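Local structure of GDP-L-fucose synthase (Campylobacter jejuni subsp. jejuni serotype O:2, 7M13) at residues Q50-A53 / K54-E58; P122-E125 / E126-F129; M150-S153 / Y154-Y158. The protein is an NADPH-binding reductase-type enzyme of the fucose synthase family that makes GDP-D-glycero-L-gluco-heptose for the capsular polysaccharides of Campylobacter jejuni. One frame throughout, in Å; residues are numbered along the deposited sequence.

Contact 1. Residues Q50-A53 / K54-E58; sequences QAVA and KFFKE
The shortest polar bond joining 50-53 to 54-58 runs from F55 N to A51 O, at 3.0 Å, with an N-H...O angle of 158°. It belongs to a run of i to i+4 bonds in helix 49-59, in which K54 N, F56 N and K57 N bind the carbonyls of Q50, V52 and A53. Besides its amide donor, V52 O meets carbon: F56 CD2 at 3.4 Å and, a little farther, F55 CB. This oxygen sits at the edge of the F56 ring and in its plane. The same edge carries the apolar contact one turn along the helix. V52 CG1, anti to the backbone N (chi1 174°), is thereby carried down the helix to 3.8 Å from F56 CD2, and the two side chains run side by side. Within 54-58 the rings of F55 and F56 also meet, with F55 CE2 standing 4.1 Å above the F56 plane over its centre. These three residues make the buried face of the helix; V52 and F56 rest on helix 80-100, while the F55 ring meets that of Y12 on the first strand of the Rossmann sheet. On another face, Q50 and K54 extend alongside each other. K54 CG passes 3.5 Å from Q50 O, and farther out K54 NZ comes 3.5 Å from Q50 NE2. Both nitrogens are donors as modelled, so the evidence supports an approach without a direct bond. The chemistry therefore implies an amphipathic helix: aliphatic and aromatic carbon faces helix 80-100 and the sheet, while the amide and ammonium lie at the surface, with Q50 packing against Q50 of the second subunit.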
ATOM      1  N   GLN B  50      13.788   7.482  12.873  1.00 12.86           N
ATOM      2  CA  GLN B  50      15.050   8.071  13.365  1.00 13.51           C
ATOM      3  C   GLN B  50      15.986   6.948  13.828  1.00 11.29           C
ATOM      4  O   GLN B  50      17.159   6.982  13.460  1.00 13.78           O
ATOM      5  CB  GLN B  50      14.745   9.073  14.473  1.00 14.34           C
ATOM      6  CG  GLN B  50      15.991   9.729  15.042  1.00 17.21           C
ATOM      7  CD  GLN B  50      15.682  10.648  16.201  1.00 22.40           C
ATOM      8  OE1 GLN B  50      14.574  10.706  16.739  1.00 24.16           O
ATOM      9  NE2 GLN B  50      16.695  11.395  16.595  1.00 25.92           N
ATOM     10  N   ALA B  51      15.484   6.019  14.618  1.00 11.45           N
ATOM     11  CA  ALA B  51      16.367   4.956  15.164  1.00 12.44           C
ATOM     12  C   ALA B  51      16.877   4.075  14.013  1.00 13.20           C
ATOM     13  O   ALA B  51      18.035   3.590  14.018  1.00 13.16           O
ATOM     14  CB  ALA B  51      15.633   4.150  16.186  1.00 13.04           C
ATOM     15  N   VAL B  52      16.016   3.756  13.046  1.00 12.11           N
ATOM     16  CA  VAL B  52      16.423   2.869  11.933  1.00 11.95           C
ATOM     17  C   VAL B  52      17.460   3.572  11.050  1.00 12.38           C
ATOM     18  O   VAL B  52      18.473   2.953  10.680  1.00 12.17           O
ATOM     19  CB  VAL B  52      15.206   2.378  11.140  1.00 11.80           C
ATOM     20  CG1 VAL B  52      15.679   1.604   9.925  1.00 12.90           C
ATOM     21  CG2 VAL B  52      14.326   1.525  12.018  1.00 13.40           C
ATOM     22  N   ALA B  53      17.275   4.858  10.758  1.00 12.34           N
ATOM     23  CA  ALA B  53      18.236   5.607   9.960  1.00 13.58           C
ATOM     24  C   ALA B  53      19.593   5.614  10.688  1.00 14.08           C
ATOM     25  O   ALA B  53      20.616   5.402  10.045  1.00 14.64           O
ATOM     26  CB  ALA B  53      17.662   6.976   9.716  1.00 13.91           C
ATOM     27  N   LYS B  54      19.589   5.852  11.993  1.00 13.75           N
ATOM     28  CA  LYS B  54      20.849   5.881  12.779  1.00 14.86           C
ATOM     29  C   LYS B  54      21.534   4.516  12.738  1.00 14.55           C
ATOM     30  O   LYS B  54      22.770   4.448  12.582  1.00 14.55           O
ATOM     31  CB  LYS B  54      20.571   6.228  14.243  1.00 17.19           C
ATOM     32  CG  LYS B  54      20.392   7.700  14.547  1.00 24.74           C
ATOM     33  CD  LYS B  54      20.283   7.931  16.031  1.00 29.99           C
ATOM     34  CE  LYS B  54      20.119   9.389  16.405  1.00 34.51           C
ATOM     35  NZ  LYS B  54      19.465   9.513  17.729  1.00 35.30           N
ATOM     36  N   PHE B  55      20.771   3.437  12.889  1.00 12.46           N
ATOM     37  CA  PHE B  55      21.319   2.062  12.854  1.00 12.97           C
ATOM     38  C   PHE B  55      22.041   1.813  11.529  1.00 13.66           C
ATOM     39  O   PHE B  55      23.159   1.269  11.494  1.00 12.56           O
ATOM     40  CB  PHE B  55      20.224   1.016  13.069  1.00 13.24           C
ATOM     41  CG  PHE B  55      20.607  -0.380  12.675  1.00 13.92           C
ATOM     42  CD1 PHE B  55      21.427  -1.132  13.500  1.00 17.22           C
ATOM     43  CD2 PHE B  55      20.248  -0.892  11.439  1.00 16.30           C
ATOM     44  CE1 PHE B  55      21.795  -2.418  13.153  1.00 16.04           C
ATOM     45  CE2 PHE B  55      20.665  -2.157  11.064  1.00 17.32           C
ATOM     46  CZ  PHE B  55      21.447  -2.910  11.911  1.00 17.59           C
ATOM     47  N   PHE B  56      21.394   2.107  10.398  1.00 12.89           N
ATOM     48  CA  PHE B  56      21.996   1.845   9.077  1.00 13.65           C
ATOM     49  C   PHE B  56      23.254   2.678   8.871  1.00 15.43           C
ATOM     50  O   PHE B  56      24.252   2.153   8.348  1.00 14.78           O
ATOM     51  CB  PHE B  56      20.979   2.042   7.953  1.00 12.86           C
ATOM     52  CG  PHE B  56      20.173   0.797   7.691  1.00 12.31           C
ATOM     53  CD1 PHE B  56      20.636  -0.171   6.819  1.00 11.97           C
ATOM     54  CD2 PHE B  56      18.970   0.572   8.336  1.00 12.17           C
ATOM     55  CE1 PHE B  56      19.916  -1.341   6.639  1.00 11.85           C
ATOM     56  CE2 PHE B  56      18.223  -0.567   8.119  1.00 12.12           C
ATOM     57  CZ  PHE B  56      18.720  -1.530   7.274  1.00 11.64           C
ATOM     58  N   LYS B  57      23.241   3.933   9.322  1.00 15.54           N
ATOM     59  CA  LYS B  57      24.413   4.831   9.150  1.00 16.02           C
ATOM     60  C   LYS B  57      25.563   4.337  10.041  1.00 15.85           C
ATOM     61  O   LYS B  57      26.731   4.406   9.593  1.00 18.27           O
ATOM     62  CB  LYS B  57      23.992   6.276   9.461  1.00 19.53           C
ATOM     63  CG  LYS B  57      24.856   7.363   8.817  1.00 29.65           C
ATOM     64  CD  LYS B  57      24.856   7.364   7.293  1.00 37.54           C
ATOM     65  CE  LYS B  57      23.538   7.722   6.631  1.00 40.05           C
ATOM     66  NZ  LYS B  57      23.701   7.987   5.177  1.00 38.55           N
ATOM     67  N   GLU B  58      25.265   3.788  11.227  1.00 14.87           N
ATOM     68  CA  GLU B  58      26.331   3.309  12.160  1.00 16.11           C
ATOM     69  C   GLU B  58      26.885   1.949  11.703  1.00 17.22           C
ATOM     70  O   GLU B  58      28.120   1.713  11.755  1.00 18.93           O
ATOM     71  CB  GLU B  58      25.780   3.236  13.585  1.00 18.38           C
ATOM     72  CG  GLU B  58      26.698   2.573  14.612  1.00 19.21           C
ATOM     73  CD  GLU B  58      28.030   3.265  14.850  1.00 24.00           C
ATOM     74  OE1 GLU B  58      28.200   4.410  14.383  1.00 23.03           O
ATOM     75  OE2 GLU B  58      28.905   2.594  15.462  1.00 24.84           O
TER

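Contact 2. Residues P122-E125 / E126-F129; sequences PLKE and EYLF
Y127 N donates to K124 O at 3.0 Å, an i to i+3 bond whose donor lies 51° out of the carbonyl plane. It marks the short 3-10 turn in the loop between strand 105-111 and helix 138-158 of this Rossmann-type domain. A weak second bond, from L128 N to E125 O, continues the turn. Bringing residues 124 and 127 together also folds the Y127 ring back over the chain that leads into the turn: K124 N lies over its face, 3.4 Å from Y127 CD2. K124 CB stands 3.8 Å from the ring centroid and only 9° off the normal, a CH-pi contact squarely over the face. Beyond it, K124 CG and CD follow the ring toward its hydroxyl, until the bend at chi3 (66°) turns the chain off the ring and sets K124 CE 3.5 Å from E126 OE2. L123 adds an apolar touch, its CD2 being 4.2 Å from Y127 CD2. E126 crosses K124 obliquely, and K124 NZ stays 4.3 Å from E126 OE2, too far for a salt bridge. A water bonded to E125 OE1 and E126 OE2 lies between these neighbouring carboxylates, although it cannot donate to every acceptor around it at once; such a pairing might raise their proton affinity, though the N278 amide, which binds E125 OE2, and the K124 ammonium would work against it. The buried E125 N has no partner in the model. At the outer end of the ring, a second water donates to P122 O at 2.7 Å and is also 2.7 Å from Y127 OH.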
ATOM      1  N   PRO B 122      -3.340 -23.662  -7.555  1.00 14.01           N
ATOM      2  CA  PRO B 122      -2.301 -23.036  -6.740  1.00 13.54           C
ATOM      3  C   PRO B 122      -2.092 -21.582  -7.166  1.00 12.98           C
ATOM      4  O   PRO B 122      -2.222 -21.236  -8.328  1.00 13.29           O
ATOM      5  CB  PRO B 122      -1.086 -23.917  -7.001  1.00 13.64           C
ATOM      6  CG  PRO B 122      -1.294 -24.371  -8.443  1.00 15.29           C
ATOM      7  CD  PRO B 122      -2.782 -24.594  -8.550  1.00 14.67           C
ATOM      8  N   LEU B 123      -1.721 -20.739  -6.196  1.00 12.02           N
ATOM      9  CA  LEU B 123      -1.625 -19.279  -6.417  1.00 12.87           C
ATOM     10  C   LEU B 123      -0.364 -18.927  -7.184  1.00 11.78           C
ATOM     11  O   LEU B 123       0.757 -19.248  -6.716  1.00 11.75           O
ATOM     12  CB  LEU B 123      -1.603 -18.583  -5.056  1.00 13.21           C
ATOM     13  CG  LEU B 123      -2.842 -18.785  -4.210  1.00 13.64           C
ATOM     14  CD1 LEU B 123      -2.548 -18.444  -2.757  1.00 14.67           C
ATOM     15  CD2 LEU B 123      -3.984 -17.943  -4.769  1.00 14.90           C
ATOM     16  N   LYS B 124      -0.509 -18.291  -8.340  1.00 11.33           N
ATOM     17  CA  LYS B 124       0.599 -17.754  -9.136  1.00 11.76           C
ATOM     18  C   LYS B 124       0.917 -16.351  -8.640  1.00 11.09           C
ATOM     19  O   LYS B 124       0.013 -15.629  -8.220  1.00 11.81           O
ATOM     20  CB  LYS B 124       0.180 -17.746 -10.596  1.00 13.21           C
ATOM     21  CG  LYS B 124      -0.063 -19.118 -11.207  1.00 14.68           C
ATOM     22  CD  LYS B 124      -0.291 -19.039 -12.715  1.00 15.89           C
ATOM     23  CE  LYS B 124       0.897 -18.586 -13.526  1.00 17.79           C
ATOM     24  NZ  LYS B 124       0.589 -18.525 -14.977  1.00 18.41           N
ATOM     25  N   GLU B 125       2.143 -15.937  -8.874  1.00 11.72           N
ATOM     26  CA  GLU B 125       2.592 -14.571  -8.482  1.00 11.95           C
ATOM     27  C   GLU B 125       1.677 -13.546  -9.158  1.00 12.85           C
ATOM     28  O   GLU B 125       1.416 -12.478  -8.566  1.00 12.15           O
ATOM     29  CB  GLU B 125       4.063 -14.452  -8.816  1.00 12.01           C
ATOM     30  CG  GLU B 125       4.954 -15.246  -7.881  1.00 11.57           C
ATOM     31  CD  GLU B 125       5.294 -16.679  -8.288  1.00 12.44           C
ATOM     32  OE1 GLU B 125       4.663 -17.198  -9.277  1.00 13.99           O
ATOM     33  OE2 GLU B 125       6.205 -17.296  -7.662  1.00 12.29           O
ATOM     34  N   GLU B 126       1.256 -13.811 -10.385  1.00 12.27           N
ATOM     35  CA  GLU B 126       0.484 -12.884 -11.218  1.00 13.83           C
ATOM     36  C   GLU B 126      -0.923 -12.705 -10.684  1.00 11.52           C
ATOM     37  O   GLU B 126      -1.624 -11.853 -11.253  1.00 14.47           O
ATOM     38  CB  GLU B 126       0.406 -13.387 -12.662  1.00 16.88           C
ATOM     39  CG  GLU B 126       1.733 -13.378 -13.388  1.00 23.99           C
ATOM     40  CD  GLU B 126       2.570 -14.649 -13.264  1.00 29.75           C
ATOM     41  OE1 GLU B 126       3.541 -14.753 -14.060  1.00 42.16           O
ATOM     42  OE2 GLU B 126       2.281 -15.532 -12.386  1.00 19.02           O
ATOM     43  N   TYR B 127      -1.373 -13.435  -9.655  1.00 12.17           N
ATOM     44  CA  TYR B 127      -2.738 -13.276  -9.109  1.00 11.63           C
ATOM     45  C   TYR B 127      -2.808 -12.067  -8.169  1.00 11.45           C
ATOM     46  O   TYR B 127      -3.904 -11.738  -7.726  1.00 12.23           O
ATOM     47  CB  TYR B 127      -3.192 -14.568  -8.420  1.00 10.43           C
ATOM     48  CG  TYR B 127      -3.355 -15.759  -9.348  1.00 11.13           C
ATOM     49  CD1 TYR B 127      -3.266 -15.636 -10.721  1.00 11.65           C
ATOM     50  CD2 TYR B 127      -3.576 -17.013  -8.809  1.00 11.17           C
ATOM     51  CE1 TYR B 127      -3.472 -16.738 -11.559  1.00 11.50           C
ATOM     52  CE2 TYR B 127      -3.755 -18.117  -9.620  1.00 12.49           C
ATOM     53  CZ  TYR B 127      -3.683 -17.985 -10.984  1.00 12.44           C
ATOM     54  OH  TYR B 127      -3.826 -19.099 -11.796  1.00 13.11           O
ATOM     55  N   LEU B 128      -1.683 -11.427  -7.847  1.00 11.68           N
ATOM     56  CA  LEU B 128      -1.715 -10.134  -7.140  1.00 12.29           C
ATOM     57  C   LEU B 128      -2.729  -9.199  -7.812  1.00 12.06           C
ATOM     58  O   LEU B 128      -2.655  -9.018  -9.052  1.00 13.81           O
ATOM     59  CB  LEU B 128      -0.291  -9.580  -7.121  1.00 13.79           C
ATOM     60  CG  LEU B 128      -0.160  -8.185  -6.524  1.00 19.37           C
ATOM     61  CD1 LEU B 128      -0.740  -8.136  -5.141  1.00 20.12           C
ATOM     62  CD2 LEU B 128       1.297  -7.737  -6.542  1.00 18.95           C
ATOM     63  N   PHE B 129      -3.578  -8.528  -7.014  1.00 11.86           N
ATOM     64  CA  PHE B 129      -4.586  -7.524  -7.436  1.00 13.38           C
ATOM     65  C   PHE B 129      -5.727  -8.116  -8.267  1.00 14.44           C
ATOM     66  O   PHE B 129      -6.627  -7.335  -8.722  1.00 17.06           O
ATOM     67  CB  PHE B 129      -3.924  -6.353  -8.169  1.00 15.08           C
ATOM     68  CG  PHE B 129      -3.223  -5.342  -7.298  1.00 15.90           C
ATOM     69  CD1 PHE B 129      -3.744  -4.906  -6.089  1.00 19.92           C
ATOM     70  CD2 PHE B 129      -2.035  -4.795  -7.716  1.00 22.25           C
ATOM     71  CE1 PHE B 129      -3.075  -3.941  -5.340  1.00 19.22           C
ATOM     72  CE2 PHE B 129      -1.361  -3.856  -6.955  1.00 22.22           C
ATOM     73  CZ  PHE B 129      -1.901  -3.398  -5.802  1.00 17.91           C
TER
HETATM   74  O   HOH W   1      -3.306 -21.580 -10.817  1.00 13.66           O
HETATM   75  O   HOH W   2       4.362 -17.111 -11.907  1.00 23.07           O

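Contact 3. Residues M150-S153 / Y154-Y158; sequences MCES and YNIQY
Y154 reaches back one helical turn along M150, its inner atoms at the carbonyl and its outer edge at the thioether. Y154 CB lies 3.6 Å from M150 O, the carbonyl that also accepts the hydrogen bond of Y154 N. With chi1 at -87°, the ring hangs beside this carbonyl, and Y154 CD1 comes to 3.1 Å from M150 O, which sits at the ring edge, near its plane. Further along the same edge, CE1 meets the end of the methionine: M150 CE is 3.9 Å from Y154 CE1, and SD is almost as near. M150 bends at both chi2 and chi3 to get there. Its sulfur is 5.3 Å from the ring centroid and 81° off the normal, a Met-aromatic contact made at the edge. At the tip, Y154 OH is hydrogen-bonded to H96 ND1 of helix 80-100, and the ring also meets that of F99. Helix 138-158 thus packs against helix 80-100 of its own subunit, while Y154 touches Y85 and Q157 NE2 bonds to D82 OD2, both of the second subunit, consistent with the helical dimer interface of extended short-chain dehydrogenases. C151 O takes its bond from the backbone N of N155; N155 CG lies 3.1 Å from C151 O, but neither amide end bonds to it. OD1 is taken by T160 OG1 and ND2 by F162 O, two bonds that fix the rotation of the amide and tie the helix to the chain leading into strand 162-171. I156 CG1 passes 3.3 Å from E152 O, and its CD1 touches E152 CG at 3.9 Å, the two chains running side by side. The E152 carboxylate goes on to T275 OG1 through OE2.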
ATOM      1  N   MET B 150       7.213  -1.977  -2.952  1.00 10.70           N
ATOM      2  CA  MET B 150       8.329  -1.112  -2.485  1.00 10.84           C
ATOM      3  C   MET B 150       9.660  -1.712  -2.957  1.00 11.24           C
ATOM      4  O   MET B 150      10.510  -0.942  -3.443  1.00 10.21           O
ATOM      5  CB  MET B 150       8.334  -1.003  -0.957  1.00 14.77           C
ATOM      6  CG  MET B 150       7.517   0.163  -0.433  1.00 18.43           C
ATOM      7  SD  MET B 150       8.441   1.721  -0.451  1.00 18.45           S
ATOM      8  CE  MET B 150       9.660   1.397   0.821  1.00 14.37           C
ATOM      9  N   CYS B 151       9.829  -3.034  -2.818  1.00 11.20           N
ATOM     10  CA  CYS B 151      11.069  -3.699  -3.247  1.00 11.64           C
ATOM     11  C   CYS B 151      11.217  -3.526  -4.760  1.00 10.48           C
ATOM     12  O   CYS B 151      12.273  -3.117  -5.264  1.00 11.01           O
ATOM     13  CB  CYS B 151      11.073  -5.183  -2.908  1.00 12.55           C
ATOM     14  SG  CYS B 151      11.275  -5.535  -1.143  1.00 14.17           S
ATOM     15  N   GLU B 152      10.179  -3.883  -5.514  1.00 10.66           N
ATOM     16  CA  GLU B 152      10.258  -3.885  -6.979  1.00 11.08           C
ATOM     17  C   GLU B 152      10.499  -2.456  -7.453  1.00 10.84           C
ATOM     18  O   GLU B 152      11.256  -2.235  -8.455  1.00 11.01           O
ATOM     19  CB  GLU B 152       8.964  -4.440  -7.550  1.00 11.55           C
ATOM     20  CG  GLU B 152       8.906  -4.439  -9.053  1.00 12.84           C
ATOM     21  CD  GLU B 152       7.565  -4.960  -9.506  1.00 13.50           C
ATOM     22  OE1 GLU B 152       6.551  -4.183  -9.444  1.00 14.84           O
ATOM     23  OE2 GLU B 152       7.528  -6.165  -9.884  1.00 15.01           O
ATOM     24  N   SER B 153       9.818  -1.479  -6.855  1.00 10.13           N
ATOM     25  CA  SER B 153       9.914  -0.077  -7.349  1.00 10.29           C
ATOM     26  C   SER B 153      11.333   0.478  -7.128  1.00  9.83           C
ATOM     27  O   SER B 153      11.855   1.200  -7.982  1.00 10.90           O
ATOM     28  CB  SER B 153       8.888   0.785  -6.678  1.00 11.48           C
ATOM     29  OG  SER B 153       7.575   0.298  -6.946  1.00 11.73           O
ATOM     30  N   TYR B 154      11.972   0.149  -6.014  1.00 10.73           N
ATOM     31  CA  TYR B 154      13.393   0.509  -5.756  1.00 11.14           C
ATOM     32  C   TYR B 154      14.279  -0.170  -6.807  1.00 11.60           C
ATOM     33  O   TYR B 154      15.205   0.454  -7.381  1.00 10.84           O
ATOM     34  CB  TYR B 154      13.810   0.188  -4.322  1.00 11.13           C
ATOM     35  CG  TYR B 154      13.505   1.325  -3.380  1.00 11.44           C
ATOM     36  CD1 TYR B 154      12.236   1.526  -2.889  1.00 11.70           C
ATOM     37  CD2 TYR B 154      14.443   2.322  -3.144  1.00 12.10           C
ATOM     38  CE1 TYR B 154      11.947   2.605  -2.071  1.00 12.33           C
ATOM     39  CE2 TYR B 154      14.160   3.410  -2.341  1.00 12.86           C
ATOM     40  CZ  TYR B 154      12.895   3.571  -1.815  1.00 12.27           C
ATOM     41  OH  TYR B 154      12.553   4.665  -1.042  1.00 12.78           O
ATOM     42  N   ASN B 155      13.981  -1.421  -7.125  1.00 10.94           N
ATOM     43  CA  ASN B 155      14.809  -2.166  -8.098  1.00 10.93           C
ATOM     44  C   ASN B 155      14.733  -1.448  -9.456  1.00 13.56           C
ATOM     45  O   ASN B 155      15.739  -1.314 -10.171  1.00 14.23           O
ATOM     46  CB  ASN B 155      14.316  -3.601  -8.212  1.00 11.14           C
ATOM     47  CG  ASN B 155      14.535  -4.413  -6.938  1.00 10.18           C
ATOM     48  OD1 ASN B 155      15.266  -4.005  -6.010  1.00 11.53           O
ATOM     49  ND2 ASN B 155      13.883  -5.558  -6.881  1.00 12.17           N
ATOM     50  N   ILE B 156      13.541  -1.002  -9.834  1.00 11.99           N
ATOM     51  CA  ILE B 156      13.342  -0.374 -11.156  1.00 12.54           C
ATOM     52  C   ILE B 156      13.944   1.031 -11.156  1.00 12.91           C
ATOM     53  O   ILE B 156      14.668   1.386 -12.111  1.00 14.70           O
ATOM     54  CB  ILE B 156      11.855  -0.363 -11.525  1.00 12.73           C
ATOM     55  CG1 ILE B 156      11.340  -1.786 -11.742  1.00 13.31           C
ATOM     56  CG2 ILE B 156      11.611   0.515 -12.749  1.00 14.78           C
ATOM     57  CD1 ILE B 156       9.850  -1.893 -11.868  1.00 13.99           C
ATOM     58  N   GLN B 157      13.605   1.862 -10.182  1.00 12.22           N
ATOM     59  CA  GLN B 157      14.032   3.280 -10.237  1.00 11.62           C
ATOM     60  C   GLN B 157      15.527   3.384  -9.938  1.00 12.83           C
ATOM     61  O   GLN B 157      16.212   4.205 -10.606  1.00 14.58           O
ATOM     62  CB  GLN B 157      13.244   4.154  -9.262  1.00 12.05           C
ATOM     63  CG  GLN B 157      13.787   5.572  -9.225  1.00 12.99           C
ATOM     64  CD  GLN B 157      12.986   6.548  -8.394  1.00 13.33           C
ATOM     65  OE1 GLN B 157      11.957   6.197  -7.796  1.00 12.50           O
ATOM     66  NE2 GLN B 157      13.475   7.781  -8.296  1.00 13.80           N
ATOM     67  N   TYR B 158      16.030   2.666  -8.946  1.00 12.98           N
ATOM     68  CA  TYR B 158      17.371   2.902  -8.368  1.00 12.59           C
ATOM     69  C   TYR B 158      18.329   1.743  -8.678  1.00 13.83           C
ATOM     70  O   TYR B 158      19.502   1.859  -8.242  1.00 15.98           O
ATOM     71  CB  TYR B 158      17.221   3.156  -6.881  1.00 13.69           C
ATOM     72  CG  TYR B 158      16.580   4.467  -6.543  1.00 13.11           C
ATOM     73  CD1 TYR B 158      17.228   5.653  -6.851  1.00 14.26           C
ATOM     74  CD2 TYR B 158      15.381   4.540  -5.832  1.00 14.43           C
ATOM     75  CE1 TYR B 158      16.671   6.874  -6.521  1.00 14.48           C
ATOM     76  CE2 TYR B 158      14.848   5.759  -5.450  1.00 15.44           C
ATOM     77  CZ  TYR B 158      15.481   6.934  -5.808  1.00 14.50           C
ATOM     78  OH  TYR B 158      14.970   8.162  -5.460  1.00 15.12           O
TER

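Overall arrangement
Contacts 1 and 3 are turns of separate helices, 49-59 and 138-158, yet both lean on helix 80-100. Contact 3 is the buried one, and its polar tips find partners within the subunit and across the dimer. Contact 1 is only partly buried, with phenylalanines turned inward and lysines exposed. Contact 2, a 3-10 turn in a loop, is also partly buried; in place of the i to i+4 bonds of the helices it has one sound i to i+3 bond and a weak one, with waters and a lysine-tyrosine CH-pi contact. L128 and F129 touch helix 138-158 at I145 and I149, upstream of contact 3, and both contacts 2 and 3 reach Y138 of the second subunit.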